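Long-range contacts in beta-glucanase (PDB 6EUG), which probably hydrolyses O-glycosidic bonds, acting through this family 43 glycoside hydrolase part of a longer protein on beta-1,3-linked galactose of arabinogalactan: residues 40-48 and 340-350; 55-63 and 75-86. One frame throughout, in Å; residues are numbered along the deposited sequence. Where two conformers were deposited one is given.

Both contacts lie on one side of a five-bladed beta-propeller, as in other family 43 enzymes, their centres about 14 Å apart. Along the chain, 40-48 comes first, then 55-63 and 75-86, then 340-350, so contact 2 is made entirely within the span that contact 1 brings together. Contact 2 pairs the two middle strands of the first blade; contact 1 joins the loop leading into that blade to the start of strand 349-357 in the last one, where the ring closes. They meet directly: H46 O accepts from E62 N, and N44 O from N76 ND2. The side chains of W340 and E62 both lie about 5 Å from the bound glucoimidazole, which places this closure beside the ligand pocket.

Contact 1 (40-48 and 340-350); sequences GNVINAHGG and WRPKSLADSRY
Hydrogen bonding across the contact centres on the hydroxyl of Y350, which acts in both senses. It donates to I43 O at 2.8 Å, from above the carbonyl plane, and accepts A45 N at 3.0 Å along a nearly straight N-H (164°). Tyrosine suits the place because its long ring carries one donor-acceptor atom from the strand to the buried backbone of the opposite loop.

Two waters extend this network. One donates to I43 O and A346 O and meets H46 NE2 at 3.0 Å; another lies 2.8 Å from H46 ND1 and donates to R349 O. Histidine suits the place because it offers a polar nitrogen on two sides of a flat ring.

Packing encloses the same imidazole. Y350 OH lies over one face, 3.2 Å from CE1 of H46, L345 O lies over the opposite face, and S348 O sits at the edge. The H46 and Y350 rings are slid apart and barely overlap. W340 CZ3 rests 3.7 Å from H46 CB, and the chain turns its corner at G47, where the positive phi (56°) is easy for a residue without a side chain.

Within 340-350, S348 OG accepts R341 N and donates to L345 O, while D347 forms salt bridges with R341 and R349.

Around this, W340 NE1 is hydrogen-bonded to Q320 OE1 beside the ligand pocket; H46 touches E62 of strand 56-62 and D338 of strand 332-339, and strand 48-53 follows directly.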
loop_
_atom_site.group_PDB
_atom_site.type_symbol
_atom_site.label_atom_id
_atom_site.label_comp_id
_atom_site.label_asym_id
_atom_site.label_seq_id
_atom_site.Cartn_x
_atom_site.Cartn_y
_atom_site.Cartn_z
ATOM N N GLY A 40 14.367 1.798 24.037
ATOM C CA GLY A 40 13.202 1.815 24.915
ATOM C C GLY A 40 12.066 2.723 24.487
ATOM O O GLY A 40 11.130 2.928 25.258
ATOM N N ASN A 41 12.117 3.250 23.263
ATOM C CA ASN A 41 11.086 4.176 22.749
ATOM C C ASN A 41 10.061 3.419 21.902
ATOM O O ASN A 41 10.411 2.486 21.177
ATOM C CB ASN A 41 11.729 5.296 21.916
ATOM C CG ASN A 41 12.642 6.194 22.754
ATOM O OD1 ASN A 41 13.761 6.551 22.337
ATOM N ND2 ASN A 41 12.186 6.532 23.950
ATOM N N VAL A 42 8.794 3.809 22.003
ATOM C CA VAL A 42 7.728 3.147 21.221
ATOM C C VAL A 42 8.052 3.199 19.705
ATOM O O VAL A 42 8.473 4.245 19.191
ATOM C CB VAL A 42 6.337 3.762 21.554
ATOM C CG1 VAL A 42 5.252 3.230 20.615
ATOM C CG2 VAL A 42 5.957 3.431 23.003
ATOM N N ILE A 43 7.899 2.066 19.004
ATOM C CA ILE A 43 8.153 2.009 17.559
ATOM C C ILE A 43 7.043 2.771 16.844
ATOM O O ILE A 43 5.859 2.496 17.071
ATOM C CB ILE A 43 8.255 0.544 17.023
ATOM C CG1 ILE A 43 9.477 -0.157 17.683
ATOM C CG2 ILE A 43 8.337 0.530 15.494
ATOM C CD1 ILE A 43 9.655 -1.635 17.343
ATOM N N ASN A 44 7.436 3.690 15.961
ATOM C CA ASN A 44 6.531 4.588 15.235
ATOM C C ASN A 44 6.769 4.421 13.726
ATOM O O ASN A 44 7.552 5.148 13.136
ATOM C CB ASN A 44 6.784 6.036 15.735
ATOM C CG ASN A 44 5.705 7.034 15.304
ATOM O OD1 ASN A 44 4.761 6.700 14.576
ATOM N ND2 ASN A 44 5.814 8.268 15.823
ATOM N N ALA A 45 6.078 3.431 13.121
ATOM C CA ALA A 45 6.256 3.033 11.726
ATOM C C ALA A 45 4.964 2.389 11.216
ATOM O O ALA A 45 4.901 1.181 10.931
ATOM C CB ALA A 45 7.414 2.072 11.557
ATOM N N HIS A 46 3.959 3.241 11.042
ATOM C CA HIS A 46 2.579 2.783 10.704
ATOM C C HIS A 46 2.368 2.721 9.160
ATOM O O HIS A 46 3.052 3.405 8.394
ATOM C CB HIS A 46 1.549 3.707 11.424
ATOM C CG HIS A 46 1.852 3.936 12.876
ATOM N ND1 HIS A 46 1.410 3.100 13.896
ATOM C CD2 HIS A 46 2.664 4.848 13.470
ATOM C CE1 HIS A 46 1.906 3.520 15.048
ATOM N NE2 HIS A 46 2.698 4.553 14.815
ATOM N N GLY A 47 1.419 1.912 8.695
ATOM C CA GLY A 47 1.211 1.734 7.260
ATOM C C GLY A 47 2.470 1.268 6.534
ATOM O O GLY A 47 2.724 1.664 5.391
ATOM N N GLY A 48 3.252 0.413 7.198
ATOM C CA GLY A 48 4.633 0.166 6.777
ATOM C C GLY A 48 4.852 -1.004 5.831
ATOM O O GLY A 48 3.915 -1.594 5.275
ATOM N N TRP A 340 -5.416 0.531 14.277
ATOM C CA TRP A 340 -5.434 1.989 14.346
ATOM C C TRP A 340 -6.171 2.484 15.600
ATOM O O TRP A 340 -7.247 1.955 15.935
ATOM C CB TRP A 340 -6.109 2.609 13.116
ATOM C CG TRP A 340 -5.415 2.355 11.802
ATOM C CD1 TRP A 340 -5.876 1.586 10.799
ATOM C CD2 TRP A 340 -4.173 2.906 11.358
ATOM N NE1 TRP A 340 -5.004 1.609 9.752
ATOM C CE2 TRP A 340 -3.920 2.372 10.089
ATOM C CE3 TRP A 340 -3.207 3.732 11.959
ATOM C CZ2 TRP A 340 -2.811 2.712 9.351
ATOM C CZ3 TRP A 340 -2.099 4.092 11.234
ATOM C CH2 TRP A 340 -1.874 3.546 9.945
ATOM N N ARG A 341 -5.589 3.500 16.253
ATOM C CA ARG A 341 -6.230 4.235 17.375
ATOM C C ARG A 341 -6.392 5.691 16.951
ATOM O O ARG A 341 -5.499 6.518 17.167
ATOM C CB ARG A 341 -5.389 4.141 18.642
ATOM C CG ARG A 341 -5.360 2.735 19.180
ATOM C CD ARG A 341 -4.709 2.659 20.534
ATOM N NE ARG A 341 -4.831 1.302 21.070
ATOM C CZ ARG A 341 -4.859 0.982 22.359
ATOM N NH1 ARG A 341 -4.784 1.917 23.318
ATOM N NH2 ARG A 341 -4.975 -0.295 22.691
ATOM N N PRO A 342 -7.501 6.015 16.293
ATOM C CA PRO A 342 -7.622 7.370 15.676
ATOM C C PRO A 342 -7.554 8.557 16.669
ATOM O O PRO A 342 -7.143 9.648 16.286
ATOM C CB PRO A 342 -8.978 7.320 14.965
ATOM C CG PRO A 342 -9.701 6.163 15.555
ATOM C CD PRO A 342 -8.682 5.181 16.048
ATOM N N LYS A 343 -7.933 8.316 17.924
ATOM C CA LYS A 343 -7.860 9.333 18.978
ATOM C C LYS A 343 -6.396 9.598 19.473
ATOM O O LYS A 343 -6.142 10.623 20.102
ATOM C CB LYS A 343 -8.790 8.942 20.139
ATOM N N SER A 344 -5.486 8.622 19.334
ATOM C CA SER A 344 -4.015 8.863 19.479
ATOM C C SER A 344 -3.280 7.972 18.507
ATOM O O SER A 344 -2.917 6.841 18.827
ATOM C CB SER A 344 -3.445 8.611 20.899
ATOM O OG SER A 344 -2.067 9.049 20.992
ATOM N N LEU A 345 -3.042 8.486 17.313
ATOM C CA LEU A 345 -2.467 7.629 16.252
ATOM C C LEU A 345 -1.101 7.025 16.557
ATOM O O LEU A 345 -0.853 5.900 16.131
ATOM C CB LEU A 345 -2.468 8.334 14.901
ATOM C CG LEU A 345 -3.859 8.307 14.245
ATOM C CD1 LEU A 345 -3.863 9.264 13.088
ATOM C CD2 LEU A 345 -4.300 6.947 13.757
ATOM N N ALA A 346 -0.229 7.715 17.299
ATOM C CA ALA A 346 1.061 7.141 17.717
ATOM C C ALA A 346 0.918 5.905 18.632
ATOM O O ALA A 346 1.852 5.095 18.721
ATOM C CB ALA A 346 1.931 8.206 18.404
ATOM N N ASP A 347 -0.222 5.774 19.318
ATOM C CA ASP A 347 -0.517 4.593 20.153
ATOM C C ASP A 347 -1.073 3.408 19.313
ATOM O O ASP A 347 -1.301 2.321 19.838
ATOM C CB ASP A 347 -1.533 4.988 21.242
ATOM C CG ASP A 347 -1.649 3.954 22.372
ATOM O OD1 ASP A 347 -0.647 3.305 22.721
ATOM O OD2 ASP A 347 -2.758 3.808 22.941
ATOM N N SER A 348 -1.301 3.614 18.015
ATOM C CA SER A 348 -1.707 2.496 17.115
ATOM C C SER A 348 -0.667 1.336 17.187
ATOM O O SER A 348 0.550 1.557 17.311
ATOM C CB SER A 348 -1.911 2.957 15.665
ATOM O OG SER A 348 -2.755 4.083 15.543
ATOM N N ARG A 349 -1.181 0.111 17.154
ATOM C CA ARG A 349 -0.403 -1.126 17.397
ATOM C C ARG A 349 -0.165 -1.887 16.092
ATOM O O ARG A 349 -0.625 -1.474 15.007
ATOM C CB ARG A 349 -1.113 -2.013 18.449
ATOM C CG ARG A 349 -1.608 -1.234 19.667
ATOM C CD ARG A 349 -0.436 -0.694 20.463
ATOM N NE ARG A 349 -0.849 0.146 21.603
ATOM C CZ ARG A 349 -1.212 -0.305 22.807
ATOM N NH1 ARG A 349 -1.250 -1.611 23.079
ATOM N NH2 ARG A 349 -1.539 0.565 23.762
ATOM N N TYR A 350 0.569 -2.984 16.185
ATOM C CA TYR A 350 0.948 -3.792 15.012
ATOM C C TYR A 350 0.445 -5.227 15.181
ATOM O O TYR A 350 0.563 -5.809 16.284
ATOM C CB TYR A 350 2.478 -3.717 14.821
ATOM C CG TYR A 350 3.005 -2.297 14.822
ATOM C CD1 TYR A 350 2.732 -1.422 13.772
ATOM C CD2 TYR A 350 3.800 -1.827 15.866
ATOM C CE1 TYR A 350 3.204 -0.115 13.781
ATOM C CE2 TYR A 350 4.252 -0.531 15.896
ATOM C CZ TYR A 350 3.988 0.311 14.846
ATOM O OH TYR A 350 4.436 1.575 14.899
HETATM O O HOH W 1 4.035 5.029 17.404
HETATM O O HOH W 2 -0.141 0.855 13.489
#

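Contact 2 (55-63 and 75-86); sequences GKYYWFGEH and INCYSSTDLYNW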
loop_
_atom_site.group_PDB
_atom_site.type_symbol
_atom_site.label_atom_id
_atom_site.label_comp_id
_atom_site.label_asym_id
_atom_site.label_seq_id
_atom_site.Cartn_x
_atom_site.Cartn_y
_atom_site.Cartn_z
ATOM N N GLY A 55 22.253 -8.314 4.935
ATOM C CA GLY A 55 22.183 -9.003 6.230
ATOM C C GLY A 55 21.208 -8.438 7.255
ATOM O O GLY A 55 21.138 -8.977 8.388
ATOM N N LYS A 56 20.483 -7.355 6.910
ATOM C CA LYS A 56 19.531 -6.708 7.850
ATOM C C LYS A 56 18.163 -6.417 7.216
ATOM O O LYS A 56 18.058 -6.081 6.027
ATOM C CB LYS A 56 20.064 -5.347 8.363
ATOM C CG LYS A 56 21.413 -5.338 9.051
ATOM C CD LYS A 56 21.741 -3.957 9.617
ATOM C CE LYS A 56 23.022 -3.981 10.435
ATOM N NZ LYS A 56 23.029 -2.876 11.437
ATOM N N TYR A 57 17.127 -6.506 8.032
ATOM C CA TYR A 57 15.779 -6.053 7.704
ATOM C C TYR A 57 15.656 -4.545 8.000
ATOM O O TYR A 57 16.129 -4.088 9.025
ATOM C CB TYR A 57 14.721 -6.846 8.534
ATOM C CG TYR A 57 14.761 -8.330 8.227
ATOM C CD1 TYR A 57 14.030 -8.852 7.179
ATOM C CD2 TYR A 57 15.501 -9.207 9.030
ATOM C CE1 TYR A 57 14.105 -10.199 6.862
ATOM C CE2 TYR A 57 15.598 -10.545 8.732
ATOM C CZ TYR A 57 14.852 -11.060 7.696
ATOM O OH TYR A 57 14.947 -12.412 7.405
ATOM N N TYR A 58 15.039 -3.816 7.066
ATOM C CA TYR A 58 14.637 -2.404 7.224
ATOM C C TYR A 58 13.119 -2.266 7.144
ATOM O O TYR A 58 12.516 -2.723 6.180
ATOM C CB TYR A 58 15.334 -1.545 6.168
ATOM C CG TYR A 58 16.839 -1.561 6.321
ATOM C CD1 TYR A 58 17.623 -2.566 5.729
ATOM C CD2 TYR A 58 17.493 -0.603 7.064
ATOM C CE1 TYR A 58 19.012 -2.584 5.888
ATOM C CE2 TYR A 58 18.878 -0.622 7.214
ATOM C CZ TYR A 58 19.638 -1.618 6.636
ATOM O OH TYR A 58 21.035 -1.666 6.814
ATOM N N TRP A 59 12.548 -1.626 8.176
ATOM C CA TRP A 59 11.100 -1.378 8.334
ATOM C C TRP A 59 10.874 0.119 8.161
ATOM O O TRP A 59 11.414 0.897 8.921
ATOM C CB TRP A 59 10.674 -1.839 9.719
ATOM C CG TRP A 59 9.208 -1.670 10.141
ATOM C CD1 TRP A 59 8.175 -1.085 9.431
ATOM C CD2 TRP A 59 8.642 -2.077 11.402
ATOM N NE1 TRP A 59 7.005 -1.140 10.187
ATOM C CE2 TRP A 59 7.278 -1.719 11.396
ATOM C CE3 TRP A 59 9.174 -2.692 12.554
ATOM C CZ2 TRP A 59 6.437 -1.947 12.500
ATOM C CZ3 TRP A 59 8.346 -2.943 13.634
ATOM C CH2 TRP A 59 6.986 -2.576 13.610
ATOM N N PHE A 60 10.185 0.508 7.091
ATOM C CA PHE A 60 9.769 1.896 6.843
ATOM C C PHE A 60 8.304 2.103 7.168
ATOM O O PHE A 60 7.475 1.221 6.855
ATOM C CB PHE A 60 10.019 2.282 5.379
ATOM C CG PHE A 60 11.416 1.981 4.892
ATOM C CD1 PHE A 60 11.768 0.706 4.396
ATOM C CD2 PHE A 60 12.439 2.953 5.020
ATOM C CE1 PHE A 60 13.071 0.432 3.982
ATOM C CE2 PHE A 60 13.733 2.680 4.598
ATOM C CZ PHE A 60 14.051 1.415 4.087
ATOM N N GLY A 61 7.948 3.268 7.748
ATOM C CA GLY A 61 6.529 3.562 7.991
ATOM C C GLY A 61 6.293 5.040 8.317
ATOM O O GLY A 61 7.253 5.845 8.440
ATOM N N GLU A 62 5.014 5.375 8.487
ATOM C CA GLU A 62 4.561 6.743 8.847
ATOM C C GLU A 62 4.972 7.073 10.284
ATOM O O GLU A 62 4.760 6.244 11.208
ATOM C CB GLU A 62 3.048 6.807 8.777
ATOM C CG GLU A 62 2.436 6.420 7.450
ATOM C CD GLU A 62 1.002 5.914 7.552
ATOM O OE1 GLU A 62 0.452 5.539 6.496
ATOM O OE2 GLU A 62 0.420 5.915 8.680
ATOM N N HIS A 63 5.609 8.234 10.482
ATOM C CA HIS A 63 5.779 8.792 11.813
ATOM C C HIS A 63 4.478 9.554 12.158
ATOM O O HIS A 63 4.151 10.555 11.520
ATOM C CB HIS A 63 7.013 9.717 11.848
ATOM C CG HIS A 63 7.301 10.296 13.178
ATOM N ND1 HIS A 63 6.462 11.205 13.791
ATOM C CD2 HIS A 63 8.387 10.175 13.983
ATOM C CE1 HIS A 63 7.012 11.593 14.928
ATOM N NE2 HIS A 63 8.161 10.963 15.085
ATOM N N ILE A 75 8.723 9.995 6.954
ATOM C CA ILE A 75 8.796 8.530 6.927
ATOM C C ILE A 75 9.962 8.047 7.801
ATOM O O ILE A 75 11.137 8.410 7.554
ATOM C CB ILE A 75 8.974 8.034 5.476
ATOM C CG1 ILE A 75 7.825 8.524 4.543
ATOM C CG2 ILE A 75 9.160 6.513 5.433
ATOM C CD1 ILE A 75 6.401 8.230 5.035
ATOM N N ASN A 76 9.638 7.230 8.797
ATOM C CA ASN A 76 10.595 6.710 9.803
ATOM C C ASN A 76 11.175 5.375 9.337
ATOM O O ASN A 76 10.536 4.683 8.527
ATOM C CB ASN A 76 9.831 6.533 11.144
ATOM C CG ASN A 76 10.634 6.889 12.385
ATOM O OD1 ASN A 76 11.769 7.371 12.322
ATOM N ND2 ASN A 76 10.004 6.700 13.547
ATOM N N CYS A 77 12.353 5.004 9.851
ATOM C CA CYS A 77 13.012 3.715 9.557
ATOM C C CYS A 77 13.613 3.045 10.812
ATOM O O CYS A 77 14.285 3.721 11.627
ATOM C CB CYS A 77 14.125 3.933 8.551
ATOM S SG CYS A 77 15.147 2.531 8.069
ATOM N N TYR A 78 13.416 1.727 10.906
ATOM C CA TYR A 78 14.029 0.847 11.941
ATOM C C TYR A 78 14.769 -0.305 11.267
ATOM O O TYR A 78 14.350 -0.761 10.189
ATOM C CB TYR A 78 12.961 0.309 12.908
ATOM C CG TYR A 78 12.241 1.407 13.709
ATOM C CD1 TYR A 78 11.210 2.159 13.153
ATOM C CD2 TYR A 78 12.650 1.749 14.988
ATOM C CE1 TYR A 78 10.555 3.160 13.868
ATOM C CE2 TYR A 78 12.022 2.769 15.716
ATOM C CZ TYR A 78 10.979 3.492 15.152
ATOM O OH TYR A 78 10.301 4.519 15.839
ATOM N N SER A 79 15.816 -0.832 11.930
ATOM C CA SER A 79 16.590 -1.971 11.356
ATOM C C SER A 79 16.721 -3.122 12.368
ATOM O O SER A 79 16.589 -2.882 13.565
ATOM C CB SER A 79 17.977 -1.540 10.879
ATOM O OG SER A 79 18.796 -1.128 11.962
ATOM N N SER A 80 16.907 -4.351 11.862
ATOM C CA SER A 80 17.029 -5.556 12.709
ATOM C C SER A 80 17.746 -6.689 11.983
ATOM O O SER A 80 17.552 -6.866 10.803
ATOM C CB SER A 80 15.646 -6.085 13.074
ATOM O OG SER A 80 15.722 -7.118 14.060
ATOM N N THR A 81 18.517 -7.500 12.705
ATOM C CA THR A 81 19.051 -8.733 12.118
ATOM C C THR A 81 18.104 -9.927 12.369
ATOM O O THR A 81 18.249 -10.969 11.707
ATOM C CB THR A 81 20.422 -9.071 12.708
ATOM O OG1 THR A 81 20.298 -9.168 14.128
ATOM C CG2 THR A 81 21.447 -7.991 12.374
ATOM N N ASP A 82 17.152 -9.785 13.300
ATOM C CA ASP A 82 16.391 -10.951 13.831
ATOM C C ASP A 82 14.840 -10.870 13.811
ATOM O O ASP A 82 14.173 -11.842 14.193
ATOM C CB ASP A 82 16.905 -11.338 15.246
ATOM C CG ASP A 82 16.660 -10.251 16.316
ATOM O OD1 ASP A 82 15.886 -9.297 16.077
ATOM O OD2 ASP A 82 17.256 -10.354 17.422
ATOM N N LEU A 83 14.294 -9.724 13.361
ATOM C CA LEU A 83 12.849 -9.401 13.386
ATOM C C LEU A 83 12.194 -9.230 14.779
ATOM O O LEU A 83 10.953 -9.096 14.858
ATOM C CB LEU A 83 12.036 -10.390 12.508
ATOM C CG LEU A 83 12.444 -10.356 11.027
ATOM C CD1 LEU A 83 11.865 -11.566 10.290
ATOM C CD2 LEU A 83 11.995 -9.074 10.335
ATOM N N TYR A 84 13.003 -9.219 15.846
ATOM C CA TYR A 84 12.525 -9.008 17.225
ATOM C C TYR A 84 13.027 -7.702 17.817
ATOM O O TYR A 84 12.262 -7.001 18.485
ATOM C CB TYR A 84 12.977 -10.144 18.159
ATOM C CG TYR A 84 12.498 -11.535 17.808
ATOM C CD1 TYR A 84 11.171 -11.888 17.976
ATOM C CD2 TYR A 84 13.384 -12.522 17.372
ATOM C CE1 TYR A 84 10.726 -13.162 17.679
ATOM C CE2 TYR A 84 12.938 -13.810 17.076
ATOM C CZ TYR A 84 11.608 -14.114 17.235
ATOM O OH TYR A 84 11.113 -15.366 16.950
ATOM N N ASN A 85 14.314 -7.402 17.599
ATOM C CA ASN A 85 14.998 -6.244 18.209
ATOM C C ASN A 85 15.250 -5.173 17.127
ATOM O O ASN A 85 16.002 -5.396 16.162
ATOM C CB ASN A 85 16.319 -6.684 18.846
ATOM C CG ASN A 85 16.120 -7.669 19.991
ATOM O OD1 ASN A 85 16.394 -8.865 19.859
ATOM N ND2 ASN A 85 15.613 -7.187 21.099
ATOM N N TRP A 86 14.621 -4.016 17.307
ATOM C CA TRP A 86 14.592 -2.961 16.272
ATOM C C TRP A 86 15.370 -1.707 16.740
ATOM O O TRP A 86 15.037 -1.109 17.778
ATOM C CB TRP A 86 13.136 -2.606 15.960
ATOM C CG TRP A 86 12.416 -3.710 15.240
ATOM C CD1 TRP A 86 11.578 -4.613 15.795
ATOM C CD2 TRP A 86 12.509 -4.044 13.853
ATOM N NE1 TRP A 86 11.129 -5.502 14.840
ATOM C CE2 TRP A 86 11.680 -5.172 13.634
ATOM C CE3 TRP A 86 13.187 -3.480 12.760
ATOM C CZ2 TRP A 86 11.562 -5.793 12.372
ATOM C CZ3 TRP A 86 13.060 -4.072 11.501
ATOM C CH2 TRP A 86 12.251 -5.216 11.316
HETATM O O HOH W 3 19.986 -11.530 9.261
HETATM O O HOH W 4 20.268 -2.947 13.278
#
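Y57, W59 and G61 pair with S80, Y78 and N76 in an antiparallel beta hairpin, the two middle strands of the first propeller blade. Each of the three pairs is joined by two backbone hydrogen bonds, the straightest being W59 N to Y78 O (2.8 Å, 176°).

Side chains alternate between the faces. On one, C77 turns its sulfur to two aromatic neighbours: C77 SG is 4.0 Å from Y58 CD2, at the edge of that ring, and 3.8 Å from F60 CE2, in a ring it approaches obliquely. On the other, W59 and W86 form a T-shaped pair. W59, its CG swung away from the backbone N (chi1 179°), brings CE3 over the centre of the W86 ring, 3.7 Å from W86 CE2, while S80 CB lies toward the rim of the opposite face. Leucine fits at L83 because its branched end spreads over the Y57 ring, CD2 lying 3.7 Å from the centroid in a CH-pi contact.

Further out, strand 48-53 flanks 56-62, and S79 OG is hydrogen-bonded to E89 OE2 of strand 87-94. The turn carrying L83 is shaped by an ST turn at S80, whose OG also donates to N85 O, and by an Asx turn at D82, whose OD1 accepts both Y84 N and N85 N at 2.9 Å.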